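Local coordinates for protein alpha,alpha-trehalose-phosphate synthase (UDP-forming) (Burkholderia xenovorans, PDB 5HXA) that belongs to glycosyltransferase family 20 and has the GT-B architecture of that clan, with two Rossmann-like domains, at residues I234-D239 against Y380-D385; V203-R208 against H221-F226; L375-Y380 against E402-A407. One frame throughout, in Å; residues are numbered along the deposited sequence.

Interaction 1 (I234-D239 against Y380-D385); sequences IGIYPD and YVASQD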
ATOM      1  N   ILE A 234       6.534  22.465  -0.627  1.00 20.27           N
ATOM      2  CA  ILE A 234       7.737  23.152  -1.074  1.00 22.09           C
ATOM      3  C   ILE A 234       7.500  23.739  -2.462  1.00 23.13           C
ATOM      4  O   ILE A 234       6.854  23.125  -3.325  1.00 21.93           O
ATOM      5  CB  ILE A 234       8.957  22.207  -1.032  1.00 23.89           C
ATOM      6  CG1 ILE A 234      10.254  22.995  -1.230  1.00 31.94           C
ATOM      7  CG2 ILE A 234       8.873  21.122  -2.090  1.00 24.74           C
ATOM      8  CD1 ILE A 234      11.510  22.168  -0.960  1.00 32.51           C
ATOM      9  N   GLY A 235       7.979  24.964  -2.668  1.00 23.42           N
ATOM     10  CA  GLY A 235       7.793  25.665  -3.914  1.00 20.17           C
ATOM     11  C   GLY A 235       9.090  25.845  -4.682  1.00 22.95           C
ATOM     12  O   GLY A 235      10.121  25.240  -4.381  1.00 23.01           O
ATOM     13  N   ILE A 236       9.013  26.690  -5.707  1.00 19.55           N
ATOM     14  CA  ILE A 236      10.150  27.058  -6.536  1.00 22.95           C
ATOM     15  C   ILE A 236      10.194  28.579  -6.624  1.00 25.20           C
ATOM     16  O   ILE A 236       9.377  29.269  -6.024  1.00 21.89           O
ATOM     17  CB  ILE A 236      10.072  26.439  -7.949  1.00 22.85           C
ATOM     18  CG1 ILE A 236       8.851  26.976  -8.702  1.00 17.15           C
ATOM     19  CG2 ILE A 236      10.035  24.913  -7.872  1.00 20.94           C
ATOM     20  CD1 ILE A 236       8.860  26.634 -10.191  1.00 22.37           C
ATOM     21  N   TYR A 237      11.162  29.096  -7.385  1.00 20.48           N
ATOM     22  CA  TYR A 237      11.184  30.495  -7.798  1.00 22.89           C
ATOM     23  C   TYR A 237      10.822  30.538  -9.275  1.00 20.87           C
ATOM     24  O   TYR A 237      11.710  30.473 -10.138  1.00 20.40           O
ATOM     25  CB  TYR A 237      12.554  31.130  -7.550  1.00 29.11           C
ATOM     26  CG  TYR A 237      12.884  31.297  -6.078  1.00 29.92           C
ATOM     27  CD1 TYR A 237      12.120  32.129  -5.268  1.00 30.17           C
ATOM     28  CD2 TYR A 237      13.955  30.621  -5.500  1.00 33.21           C
ATOM     29  CE1 TYR A 237      12.414  32.291  -3.917  1.00 33.50           C
ATOM     30  CE2 TYR A 237      14.261  30.778  -4.147  1.00 33.10           C
ATOM     31  CZ  TYR A 237      13.484  31.611  -3.364  1.00 35.26           C
ATOM     32  OH  TYR A 237      13.775  31.770  -2.028  1.00 41.26           O
ATOM     33  N   PRO A 238       9.535  30.666  -9.624  1.00 23.04           N
ATOM     34  CA  PRO A 238       9.131  30.430 -11.027  1.00 19.74           C
ATOM     35  C   PRO A 238       9.705  31.440 -12.007  1.00 24.38           C
ATOM     36  O   PRO A 238      10.027  31.078 -13.143  1.00 23.08           O
ATOM     37  CB  PRO A 238       7.592  30.514 -10.983  1.00 25.82           C
ATOM     38  CG  PRO A 238       7.210  30.736  -9.546  1.00 25.86           C
ATOM     39  CD  PRO A 238       8.424  31.125  -8.772  1.00 24.89           C
ATOM     40  N   ASP A 239       9.835  32.706 -11.612  1.00 23.99           N
ATOM     41  CA  ASP A 239      10.369  33.682 -12.554  1.00 27.46           C
ATOM     42  C   ASP A 239      11.881  33.550 -12.718  1.00 25.97           C
ATOM     43  O   ASP A 239      12.413  33.846 -13.798  1.00 24.88           O
ATOM     44  CB  ASP A 239       9.981  35.097 -12.117  1.00 33.76           C
ATOM     45  CG  ASP A 239       8.470  35.328 -12.168  1.00 42.12           C
ATOM     46  OD1 ASP A 239       7.821  34.881 -13.144  1.00 44.16           O
ATOM     47  OD2 ASP A 239       7.933  35.945 -11.233  1.00 45.26           O
ATOM     48  N   TYR A 380       9.074  22.445 -14.956  1.00 16.62           N
ATOM     49  CA  TYR A 380       8.678  22.333 -16.358  1.00 17.50           C
ATOM     50  C   TYR A 380       7.773  23.487 -16.753  1.00 18.07           C
ATOM     51  O   TYR A 380       7.957  24.105 -17.813  1.00 17.86           O
ATOM     52  CB  TYR A 380       7.948  21.000 -16.637  1.00 14.98           C
ATOM     53  CG  TYR A 380       7.355  21.010 -18.039  1.00 17.20           C
ATOM     54  CD1 TYR A 380       8.152  20.735 -19.151  1.00 18.15           C
ATOM     55  CD2 TYR A 380       6.020  21.357 -18.257  1.00 18.33           C
ATOM     56  CE1 TYR A 380       7.630  20.788 -20.444  1.00 15.11           C
ATOM     57  CE2 TYR A 380       5.482  21.417 -19.546  1.00 18.29           C
ATOM     58  CZ  TYR A 380       6.297  21.140 -20.635  1.00 21.71           C
ATOM     59  OH  TYR A 380       5.777  21.211 -21.905  1.00 20.43           O
ATOM     60  N   VAL A 381       6.765  23.772 -15.924  1.00 16.98           N
ATOM     61  CA  VAL A 381       5.812  24.831 -16.253  1.00 17.69           C
ATOM     62  C   VAL A 381       6.498  26.190 -16.237  1.00 21.50           C
ATOM     63  O   VAL A 381       6.363  26.980 -17.180  1.00 19.15           O
ATOM     64  CB  VAL A 381       4.605  24.787 -15.298  1.00 15.91           C
ATOM     65  CG1 VAL A 381       3.662  25.988 -15.555  1.00 16.03           C
ATOM     66  CG2 VAL A 381       3.848  23.471 -15.487  1.00 17.12           C
ATOM     67  N   ALA A 382       7.269  26.475 -15.178  1.00 17.06           N
ATOM     68  CA  ALA A 382       7.912  27.779 -15.071  1.00 18.73           C
ATOM     69  C   ALA A 382       8.970  27.992 -16.149  1.00 18.68           C
ATOM     70  O   ALA A 382       9.294  29.143 -16.457  1.00 19.84           O
ATOM     71  CB  ALA A 382       8.536  27.961 -13.683  1.00 19.07           C
ATOM     72  N   SER A 383       9.503  26.915 -16.737  1.00 17.91           N
ATOM     73  CA  SER A 383      10.456  27.054 -17.841  1.00 22.27           C
ATOM     74  C   SER A 383       9.810  27.525 -19.140  1.00 23.31           C
ATOM     75  O   SER A 383      10.526  27.972 -20.039  1.00 21.55           O
ATOM     76  CB  SER A 383      11.161  25.719 -18.131  1.00 19.58           C
ATOM     77  OG  SER A 383      11.994  25.326 -17.062  1.00 21.21           O
ATOM     78  N   GLN A 384       8.492  27.403 -19.281  1.00 19.94           N
ATOM     79  CA  GLN A 384       7.872  27.597 -20.587  1.00 21.00           C
ATOM     80  C   GLN A 384       7.934  29.052 -21.042  1.00 22.77           C
ATOM     81  O   GLN A 384       7.867  29.992 -20.241  1.00 22.96           O
ATOM     82  CB  GLN A 384       6.415  27.130 -20.561  1.00 22.88           C
ATOM     83  CG  GLN A 384       6.277  25.645 -20.271  1.00 20.75           C
ATOM     84  CD  GLN A 384       7.094  24.804 -21.242  1.00 26.16           C
ATOM     85  OE1 GLN A 384       6.918  24.904 -22.460  1.00 22.16           O
ATOM     86  NE2 GLN A 384       8.019  23.998 -20.710  1.00 18.37           N
ATOM     87  N   ASP A 385       8.054  29.224 -22.351  1.00 20.07           N
ATOM     88  CA  ASP A 385       7.847  30.511 -23.010  1.00 21.20           C
ATOM     89  C   ASP A 385       6.358  30.829 -22.982  1.00 25.54           C
ATOM     90  O   ASP A 385       5.578  30.102 -23.616  1.00 24.02           O
ATOM     91  CB  ASP A 385       8.354  30.432 -24.448  1.00 23.06           C
ATOM     92  CG  ASP A 385       8.242  31.754 -25.202  1.00 31.42           C
ATOM     93  OD1 ASP A 385       7.649  32.734 -24.710  1.00 27.38           O
ATOM     94  OD2 ASP A 385       8.760  31.795 -26.327  1.00 36.74           O
TER
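Ile236 and Pro238 close on the methyl of Ala382 in a small, buried apolar contact, made where the chain leaves the sheet of the first Rossmann-like domain and starts helix 238-247. Ala382 belongs to helix 375-382 in the second domain, and its CB points at the incoming segment. The backbones come close here: the CA atoms of Pro238 and Ala382 are 5.0 Å apart. Ala382 CB lies 3.8 Å from Pro238 CB and 3.5 Å from Pro238 O, so the methyl rests on both the proline ring and the adjoining carbonyl. From another direction comes the tip of Ile236, with CD1 3.7 Å from Ala382 CB. Ile236 places CG1 between its own backbone N and carbonyl carbon (chi1 63°), and an extended chi2 carries CD1 on to the alanine. Tyr237 occupies the N-cap position, putting Pro238 in the first turn of helix 238-247, where the proline's lack of an N-H costs no helical bond.

Beyond Ala382 the chain is held by Gln384, whose NE2 donates to Tyr380 O at 2.9 Å in a nearly straight bond (166° at the hydrogen). NE2 also bonds Phe358 O and OE1 accepts from Gly390 N, so three partners fix the amide. Ile241 touches both Ile236 and Ala382, and Met444 of helix 430-446 lies against Pro238. With 103 Å² buried and only carbon atoms and one carbonyl oxygen meeting across it, the contact depends on close fit of shape, the polar bonds lying beside it, on Gln384.

Interaction 2 (V203-R208 against H221-F226); sequences VDFIER and HAYNRF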
ATOM      1  N   VAL A 203      -1.492  12.564  11.939  1.00 14.99           N
ATOM      2  CA  VAL A 203      -2.429  12.804  13.028  1.00 17.41           C
ATOM      3  C   VAL A 203      -3.371  11.612  13.202  1.00 19.01           C
ATOM      4  O   VAL A 203      -3.727  11.247  14.333  1.00 18.77           O
ATOM      5  CB  VAL A 203      -3.195  14.113  12.772  1.00 21.72           C
ATOM      6  CG1 VAL A 203      -4.323  14.278  13.777  1.00 22.63           C
ATOM      7  CG2 VAL A 203      -2.226  15.310  12.829  1.00 20.74           C
ATOM      8  N   ASP A 204      -3.774  10.978  12.094  1.00 15.58           N
ATOM      9  CA  ASP A 204      -4.605   9.773  12.198  1.00 18.94           C
ATOM     10  C   ASP A 204      -3.918   8.688  13.018  1.00 14.99           C
ATOM     11  O   ASP A 204      -4.564   7.997  13.821  1.00 18.69           O
ATOM     12  CB  ASP A 204      -4.935   9.221  10.811  1.00 18.93           C
ATOM     13  CG  ASP A 204      -6.103   9.938  10.142  1.00 23.82           C
ATOM     14  OD1 ASP A 204      -6.797  10.736  10.808  1.00 20.83           O
ATOM     15  OD2 ASP A 204      -6.331   9.683   8.941  1.00 21.84           O
ATOM     16  N   PHE A 205      -2.619   8.482  12.804  1.00 14.88           N
ATOM     17  CA  PHE A 205      -1.940   7.441  13.566  1.00 17.07           C
ATOM     18  C   PHE A 205      -2.023   7.746  15.051  1.00 19.00           C
ATOM     19  O   PHE A 205      -2.349   6.874  15.871  1.00 20.40           O
ATOM     20  CB  PHE A 205      -0.474   7.303  13.141  1.00 19.66           C
ATOM     21  CG  PHE A 205       0.266   6.278  13.957  1.00 21.91           C
ATOM     22  CD1 PHE A 205       0.240   4.936  13.593  1.00 24.11           C
ATOM     23  CD2 PHE A 205       0.909   6.641  15.142  1.00 19.04           C
ATOM     24  CE1 PHE A 205       0.881   3.972  14.376  1.00 22.88           C
ATOM     25  CE2 PHE A 205       1.552   5.694  15.918  1.00 19.78           C
ATOM     26  CZ  PHE A 205       1.542   4.357  15.535  1.00 23.64           C
ATOM     27  N   ILE A 206      -1.748   8.998  15.401  1.00 16.14           N
ATOM     28  CA  ILE A 206      -1.696   9.403  16.800  1.00 14.73           C
ATOM     29  C   ILE A 206      -3.069   9.276  17.446  1.00 19.08           C
ATOM     30  O   ILE A 206      -3.207   8.716  18.541  1.00 20.43           O
ATOM     31  CB  ILE A 206      -1.129  10.834  16.893  1.00 18.77           C
ATOM     32  CG1 ILE A 206       0.382  10.780  16.635  1.00 23.54           C
ATOM     33  CG2 ILE A 206      -1.458  11.513  18.242  1.00 18.62           C
ATOM     34  CD1 ILE A 206       1.019  12.112  16.502  1.00 29.85           C
ATOM     35  N   GLU A 207      -4.106   9.777  16.772  1.00 16.78           N
ATOM     36  CA  GLU A 207      -5.440   9.748  17.365  1.00 18.96           C
ATOM     37  C   GLU A 207      -5.990   8.331  17.425  1.00 21.63           C
ATOM     38  O   GLU A 207      -6.544   7.910  18.446  1.00 18.08           O
ATOM     39  CB  GLU A 207      -6.395  10.651  16.577  1.00 23.39           C
ATOM     40  CG  GLU A 207      -6.080  12.133  16.692  1.00 24.99           C
ATOM     41  CD  GLU A 207      -7.104  13.004  15.973  1.00 27.77           C
ATOM     42  OE1 GLU A 207      -7.355  14.129  16.432  1.00 37.12           O
ATOM     43  OE2 GLU A 207      -7.659  12.558  14.949  1.00 34.86           O
ATOM     44  N   ARG A 208      -5.861   7.576  16.333  1.00 20.17           N
ATOM     45  CA  ARG A 208      -6.487   6.260  16.296  1.00 26.02           C
ATOM     46  C   ARG A 208      -5.734   5.247  17.141  1.00 25.77           C
ATOM     47  O   ARG A 208      -6.341   4.280  17.612  1.00 26.93           O
ATOM     48  CB  ARG A 208      -6.634   5.801  14.838  1.00 25.20           C
ATOM     49  CG  ARG A 208      -7.572   6.748  14.106  1.00 31.70           C
ATOM     50  CD  ARG A 208      -7.785   6.478  12.617  1.00 32.97           C
ATOM     51  NE  ARG A 208      -8.946   7.264  12.188  1.00 47.34           N
ATOM     52  CZ  ARG A 208      -9.427   7.325  10.949  1.00 42.77           C
ATOM     53  NH1 ARG A 208      -8.851   6.644   9.978  1.00 28.74           N
ATOM     54  NH2 ARG A 208     -10.496   8.073  10.689  1.00 46.01           N
ATOM     55  N   HIS A 221      -1.406  17.254  20.978  1.00 20.72           N
ATOM     56  CA  HIS A 221      -0.944  16.855  22.304  1.00 21.03           C
ATOM     57  C   HIS A 221      -0.711  15.354  22.268  1.00 24.47           C
ATOM     58  O   HIS A 221      -1.670  14.579  22.214  1.00 20.33           O
ATOM     59  CB  HIS A 221      -1.974  17.218  23.368  1.00 18.82           C
ATOM     60  CG  HIS A 221      -1.510  16.968  24.770  1.00 19.85           C
ATOM     61  ND1 HIS A 221      -2.328  17.144  25.866  1.00 25.88           N
ATOM     62  CD2 HIS A 221      -0.306  16.584  25.257  1.00 23.71           C
ATOM     63  CE1 HIS A 221      -1.649  16.872  26.969  1.00 27.54           C
ATOM     64  NE2 HIS A 221      -0.420  16.524  26.626  1.00 25.28           N
ATOM     65  N   ALA A 222       0.550  14.935  22.299  1.00 18.52           N
ATOM     66  CA  ALA A 222       0.844  13.510  22.209  1.00 24.67           C
ATOM     67  C   ALA A 222       2.128  13.205  22.964  1.00 21.89           C
ATOM     68  O   ALA A 222       3.067  14.005  22.942  1.00 20.56           O
ATOM     69  CB  ALA A 222       0.962  13.066  20.745  1.00 20.40           C
ATOM     70  N   TYR A 223       2.157  12.050  23.633  1.00 17.46           N
ATOM     71  CA  TYR A 223       3.346  11.591  24.355  1.00 19.64           C
ATOM     72  C   TYR A 223       3.846  12.655  25.332  1.00 23.65           C
ATOM     73  O   TYR A 223       5.050  12.927  25.427  1.00 20.29           O
ATOM     74  CB  TYR A 223       4.457  11.177  23.384  1.00 24.64           C
ATOM     75  CG  TYR A 223       3.993  10.271  22.254  1.00 24.36           C
ATOM     76  CD1 TYR A 223       3.875   8.899  22.441  1.00 21.02           C
ATOM     77  CD2 TYR A 223       3.677  10.794  21.008  1.00 22.55           C
ATOM     78  CE1 TYR A 223       3.447   8.069  21.397  1.00 22.16           C
ATOM     79  CE2 TYR A 223       3.252   9.975  19.965  1.00 20.60           C
ATOM     80  CZ  TYR A 223       3.141   8.613  20.172  1.00 23.90           C
ATOM     81  OH  TYR A 223       2.722   7.793  19.145  1.00 22.77           O
ATOM     82  N   ASN A 224       2.903  13.292  26.038  1.00 18.95           N
ATOM     83  CA  ASN A 224       3.197  14.268  27.086  1.00 18.37           C
ATOM     84  C   ASN A 224       3.859  15.537  26.546  1.00 18.41           C
ATOM     85  O   ASN A 224       4.559  16.240  27.288  1.00 19.12           O
ATOM     86  CB  ASN A 224       4.068  13.641  28.182  1.00 24.58           C
ATOM     87  CG  ASN A 224       4.033  14.417  29.492  1.00 32.77           C
ATOM     88  OD1 ASN A 224       3.135  15.238  29.736  1.00 30.79           O
ATOM     89  ND2 ASN A 224       5.022  14.157  30.348  1.00 29.32           N
ATOM     90  N   ARG A 225       3.642  15.857  25.273  1.00 17.75           N
ATOM     91  CA  ARG A 225       4.200  17.062  24.664  1.00 20.81           C
ATOM     92  C   ARG A 225       3.164  17.694  23.744  1.00 18.57           C
ATOM     93  O   ARG A 225       2.314  17.004  23.173  1.00 19.83           O
ATOM     94  CB  ARG A 225       5.483  16.761  23.843  1.00 21.41           C
ATOM     95  CG  ARG A 225       6.675  16.214  24.633  1.00 23.47           C
ATOM     96  CD  ARG A 225       7.929  16.070  23.735  1.00 23.05           C
ATOM     97  NE  ARG A 225       8.270  17.346  23.088  1.00 23.46           N
ATOM     98  CZ  ARG A 225       9.150  18.231  23.557  1.00 28.36           C
ATOM     99  NH1 ARG A 225       9.822  17.992  24.677  1.00 25.44           N
ATOM    100  NH2 ARG A 225       9.363  19.368  22.897  1.00 22.27           N
ATOM    101  N   PHE A 226       3.245  19.016  23.598  1.00 22.24           N
ATOM    102  CA  PHE A 226       2.512  19.728  22.560  1.00 18.76           C
ATOM    103  C   PHE A 226       3.456  20.039  21.403  1.00 23.03           C
ATOM    104  O   PHE A 226       4.650  20.272  21.602  1.00 22.46           O
ATOM    105  CB  PHE A 226       1.893  21.027  23.095  1.00 18.63           C
ATOM    106  CG  PHE A 226       0.523  20.846  23.722  1.00 23.80           C
ATOM    107  CD1 PHE A 226       0.397  20.357  25.014  1.00 18.55           C
ATOM    108  CD2 PHE A 226      -0.632  21.155  23.011  1.00 23.11           C
ATOM    109  CE1 PHE A 226      -0.863  20.177  25.602  1.00 22.37           C
ATOM    110  CE2 PHE A 226      -1.898  20.975  23.589  1.00 22.22           C
ATOM    111  CZ  PHE A 226      -2.012  20.495  24.887  1.00 20.47           C
TER
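Ile206, in the last turns of helix 196-208, faces Ala222 at the end of strand 219-222, their CA atoms 7.3 Å apart. The second segment is the tip of a beta hairpin: a type I' turn runs from Ala222 to Arg225, with Tyr223 and Asn224 both in the left-handed region. Ala222 N bonds Arg225 O and Arg225 N bonds Ala222 O, closing the two-residue loop.

Methyl meets methyl at the centre, Ile206 CG2 standing 3.8 Å from Ala222 CB. The other branch of the isoleucine, through CG1, lies 4.5 Å from Tyr223 CE2, oblique to the ring. Farther along the tyrosine, its OH comes to the edge of the Phe205 ring, 4.0 Å from CE2 and near the ring plane. Phe205 holds CG anti to its backbone N (chi1 177°), which swings the ring toward the hydroxyl; the two side chains run across each other at about a right angle, yet their ring planes are nearly parallel. His211 meets both rings at shallow interplanar angles.

Val182 of helix 178-185 touches Phe205, Ile206 and Tyr223, while Cys186 lies against Ile206, Ala222 and Tyr223. Elsewhere on the helix, Asp204 pairs with Arg208 of the second subunit, and Arg208 with Asp204 of that subunit, in salt bridges. The helix thus lies between the dimer contact and the antiparallel end of the mixed sheet, where strand 219-222 pairs with strands 225-231 and 212-214.

Interaction 3 (L375-Y380 against E402-A407); sequences LVAKEY and EQLPGA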
ATOM      1  N   LEU A 375       8.971  18.340  -7.912  1.00 27.36           N
ATOM      2  CA  LEU A 375       9.376  19.684  -8.315  1.00 23.72           C
ATOM      3  C   LEU A 375       9.603  19.801  -9.817  1.00 23.01           C
ATOM      4  O   LEU A 375       9.556  20.917 -10.346  1.00 20.68           O
ATOM      5  CB  LEU A 375      10.641  20.105  -7.557  1.00 22.98           C
ATOM      6  CG  LEU A 375      10.392  20.378  -6.066  1.00 27.33           C
ATOM      7  CD1 LEU A 375      11.671  20.758  -5.346  1.00 31.17           C
ATOM      8  CD2 LEU A 375       9.346  21.466  -5.907  1.00 32.33           C
ATOM      9  N   VAL A 376       9.849  18.679 -10.505  1.00 19.63           N
ATOM     10  CA  VAL A 376      10.003  18.699 -11.959  1.00 18.81           C
ATOM     11  C   VAL A 376       8.750  19.264 -12.623  1.00 19.37           C
ATOM     12  O   VAL A 376       8.839  19.995 -13.615  1.00 20.60           O
ATOM     13  CB  VAL A 376      10.354  17.287 -12.479  1.00 21.08           C
ATOM     14  CG1 VAL A 376      10.104  17.163 -13.989  1.00 18.83           C
ATOM     15  CG2 VAL A 376      11.819  16.962 -12.181  1.00 25.66           C
ATOM     16  N   ALA A 377       7.565  18.960 -12.073  1.00 17.81           N
ATOM     17  CA  ALA A 377       6.330  19.489 -12.651  1.00 19.50           C
ATOM     18  C   ALA A 377       6.287  21.011 -12.571  1.00 17.25           C
ATOM     19  O   ALA A 377       5.890  21.682 -13.536  1.00 19.08           O
ATOM     20  CB  ALA A 377       5.110  18.894 -11.944  1.00 21.79           C
ATOM     21  N   LYS A 378       6.674  21.575 -11.420  1.00 19.24           N
ATOM     22  CA  LYS A 378       6.678  23.029 -11.274  1.00 18.10           C
ATOM     23  C   LYS A 378       7.746  23.663 -12.160  1.00 19.89           C
ATOM     24  O   LYS A 378       7.489  24.670 -12.831  1.00 18.73           O
ATOM     25  CB  LYS A 378       6.894  23.405  -9.807  1.00 18.78           C
ATOM     26  CG  LYS A 378       5.821  22.837  -8.859  1.00 20.19           C
ATOM     27  CD  LYS A 378       5.878  23.455  -7.463  1.00 19.21           C
ATOM     28  CE  LYS A 378       4.791  22.829  -6.568  1.00 20.80           C
ATOM     29  NZ  LYS A 378       4.833  23.344  -5.169  1.00 26.26           N
ATOM     30  N   GLU A 379       8.943  23.062 -12.196  1.00 16.49           N
ATOM     31  CA  GLU A 379      10.031  23.587 -13.017  1.00 20.44           C
ATOM     32  C   GLU A 379       9.688  23.544 -14.500  1.00 20.12           C
ATOM     33  O   GLU A 379       9.994  24.491 -15.238  1.00 17.27           O
ATOM     34  CB  GLU A 379      11.315  22.793 -12.747  1.00 17.25           C
ATOM     35  CG  GLU A 379      11.806  22.944 -11.325  1.00 24.15           C
ATOM     36  CD  GLU A 379      12.869  21.922 -10.956  1.00 28.75           C
ATOM     37  OE1 GLU A 379      13.064  20.952 -11.712  1.00 28.86           O
ATOM     38  OE2 GLU A 379      13.499  22.100  -9.902  1.00 34.79           O
ATOM     39  N   TYR A 380       9.074  22.445 -14.956  1.00 16.62           N
ATOM     40  CA  TYR A 380       8.678  22.333 -16.358  1.00 17.50           C
ATOM     41  C   TYR A 380       7.773  23.487 -16.753  1.00 18.07           C
ATOM     42  O   TYR A 380       7.957  24.105 -17.813  1.00 17.86           O
ATOM     43  CB  TYR A 380       7.948  21.000 -16.637  1.00 14.98           C
ATOM     44  CG  TYR A 380       7.355  21.010 -18.039  1.00 17.20           C
ATOM     45  CD1 TYR A 380       8.152  20.735 -19.151  1.00 18.15           C
ATOM     46  CD2 TYR A 380       6.020  21.357 -18.257  1.00 18.33           C
ATOM     47  CE1 TYR A 380       7.630  20.788 -20.444  1.00 15.11           C
ATOM     48  CE2 TYR A 380       5.482  21.417 -19.546  1.00 18.29           C
ATOM     49  CZ  TYR A 380       6.297  21.140 -20.635  1.00 21.71           C
ATOM     50  OH  TYR A 380       5.777  21.211 -21.905  1.00 20.43           O
ATOM     51  N   GLU A 402      -2.753  19.763  -6.565  1.00 35.55           N
ATOM     52  CA  GLU A 402      -3.576  20.845  -6.028  1.00 35.92           C
ATOM     53  C   GLU A 402      -2.929  22.211  -6.251  1.00 38.85           C
ATOM     54  O   GLU A 402      -3.624  23.228  -6.352  1.00 36.12           O
ATOM     55  CB  GLU A 402      -3.834  20.615  -4.535  1.00 43.86           C
ATOM     56  N   GLN A 403      -1.609  22.258  -6.351  1.00 28.26           N
ATOM     57  CA  GLN A 403      -0.911  23.520  -6.511  1.00 35.32           C
ATOM     58  C   GLN A 403      -0.707  23.919  -7.959  1.00 24.48           C
ATOM     59  O   GLN A 403      -0.080  24.952  -8.218  1.00 24.89           O
ATOM     60  CB  GLN A 403       0.437  23.443  -5.827  1.00 39.72           C
ATOM     61  CG  GLN A 403       0.344  23.457  -4.340  1.00 44.89           C
ATOM     62  CD  GLN A 403       1.707  23.504  -3.766  1.00 41.66           C
ATOM     63  OE1 GLN A 403       2.485  22.565  -3.947  1.00 35.52           O
ATOM     64  NE2 GLN A 403       2.049  24.623  -3.130  1.00 48.48           N
ATOM     65  N   LEU A 404      -1.199  23.125  -8.905  1.00 19.61           N
ATOM     66  CA  LEU A 404      -0.998  23.384 -10.330  1.00 18.23           C
ATOM     67  C   LEU A 404      -2.328  23.281 -11.068  1.00 18.99           C
ATOM     68  O   LEU A 404      -2.513  22.416 -11.934  1.00 17.22           O
ATOM     69  CB  LEU A 404       0.032  22.413 -10.906  1.00 18.24           C
ATOM     70  CG  LEU A 404       1.461  22.591 -10.369  1.00 22.48           C
ATOM     71  CD1 LEU A 404       2.359  21.434 -10.830  1.00 18.18           C
ATOM     72  CD2 LEU A 404       2.045  23.928 -10.827  1.00 23.92           C
ATOM     73  N   PRO A 405      -3.277  24.174 -10.763  1.00 19.38           N
ATOM     74  CA  PRO A 405      -4.556  24.183 -11.494  1.00 24.17           C
ATOM     75  C   PRO A 405      -4.304  24.578 -12.941  1.00 25.38           C
ATOM     76  O   PRO A 405      -3.711  25.622 -13.218  1.00 21.68           O
ATOM     77  CB  PRO A 405      -5.386  25.240 -10.748  1.00 22.27           C
ATOM     78  CG  PRO A 405      -4.356  26.191 -10.219  1.00 30.26           C
ATOM     79  CD  PRO A 405      -3.119  25.369  -9.915  1.00 18.34           C
ATOM     80  N   GLY A 406      -4.749  23.737 -13.863  1.00 20.42           N
ATOM     81  CA  GLY A 406      -4.405  23.866 -15.267  1.00 22.76           C
ATOM     82  C   GLY A 406      -3.592  22.706 -15.798  1.00 21.65           C
ATOM     83  O   GLY A 406      -3.516  22.522 -17.026  1.00 20.72           O
ATOM     84  N   ALA A 407      -2.978  21.917 -14.920  1.00 16.76           N
ATOM     85  CA  ALA A 407      -2.348  20.680 -15.368  1.00 17.50           C
ATOM     86  C   ALA A 407      -3.424  19.695 -15.809  1.00 15.07           C
ATOM     87  O   ALA A 407      -4.528  19.675 -15.262  1.00 17.57           O
ATOM     88  CB  ALA A 407      -1.520  20.053 -14.241  1.00 19.13           C
TER
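Lys378 NZ donates to Gln403 OE1 at 2.8 Å, joining helix 375-382 to the loop that precedes strand 408-410. The ammonium does not sit on a lone pair of the amide oxygen: it approaches from above the carbonyl plane, 51° out of it, with a C=O...N angle of 113°. Both side chains are stretched out beyond CG. Lys378 has CG beside its backbone N (chi1 -59°) and runs straight to its tip, which is what brings NZ to the glutamine. The same nitrogen also bonds the backbone carbonyl Ile234 O, so the buried lysine end is shared between two oxygens.

Beside this polar pair is an apolar one. Leu404 CD1 lies 3.9 Å from Ala377 CB and 4.2 Å from Lys378 CG, so a single leucine methyl meets the alanine and the base of the lysine chain. The setting is the second Rossmann-like domain of the GT-B fold: helix 375-382 is part of the crossover between the parallel strands 363-366 and 391-395, and segment 402-407 leads from the latter toward edge strand 408-410.

In the next shell, Leu392 of strand 391-395 touches both Ala377 and Leu404, Met440 and Met444 of helix 430-446 pack on the leucine, Met444 also reaching Lys378, and Met373 touches both Lys378 and Gln403. The loop turns sharply after Leu404 in a type II turn, closed by Ala407 N to Leu404 O at 3.1 Å, with Gly406 at the positive phi of its third position.

How the interactions relate
Interactions 1 and 3 are neighbours: their centres lie 8 Å apart, and both use helix 375-382, where their segments overlap at Tyr380. Lys378 joins them directly, its NZ 2.7 Å from Ile234 O in a probable hydrogen bond, while Ile236 CD1 packs 3.6 Å from Lys378 O. Segment 234-239 is thereby held from two successive turns of one helix. Interaction 2 stands apart, its centre 37 Å from that of interaction 1 and 33 Å from that of interaction 3; its hairpin strand 225-231 nevertheless leads along the chain to segment 234-239. Bound sodium ions lie about 12 Å from the Phe205 side chain and about 10 Å from that of Gln403.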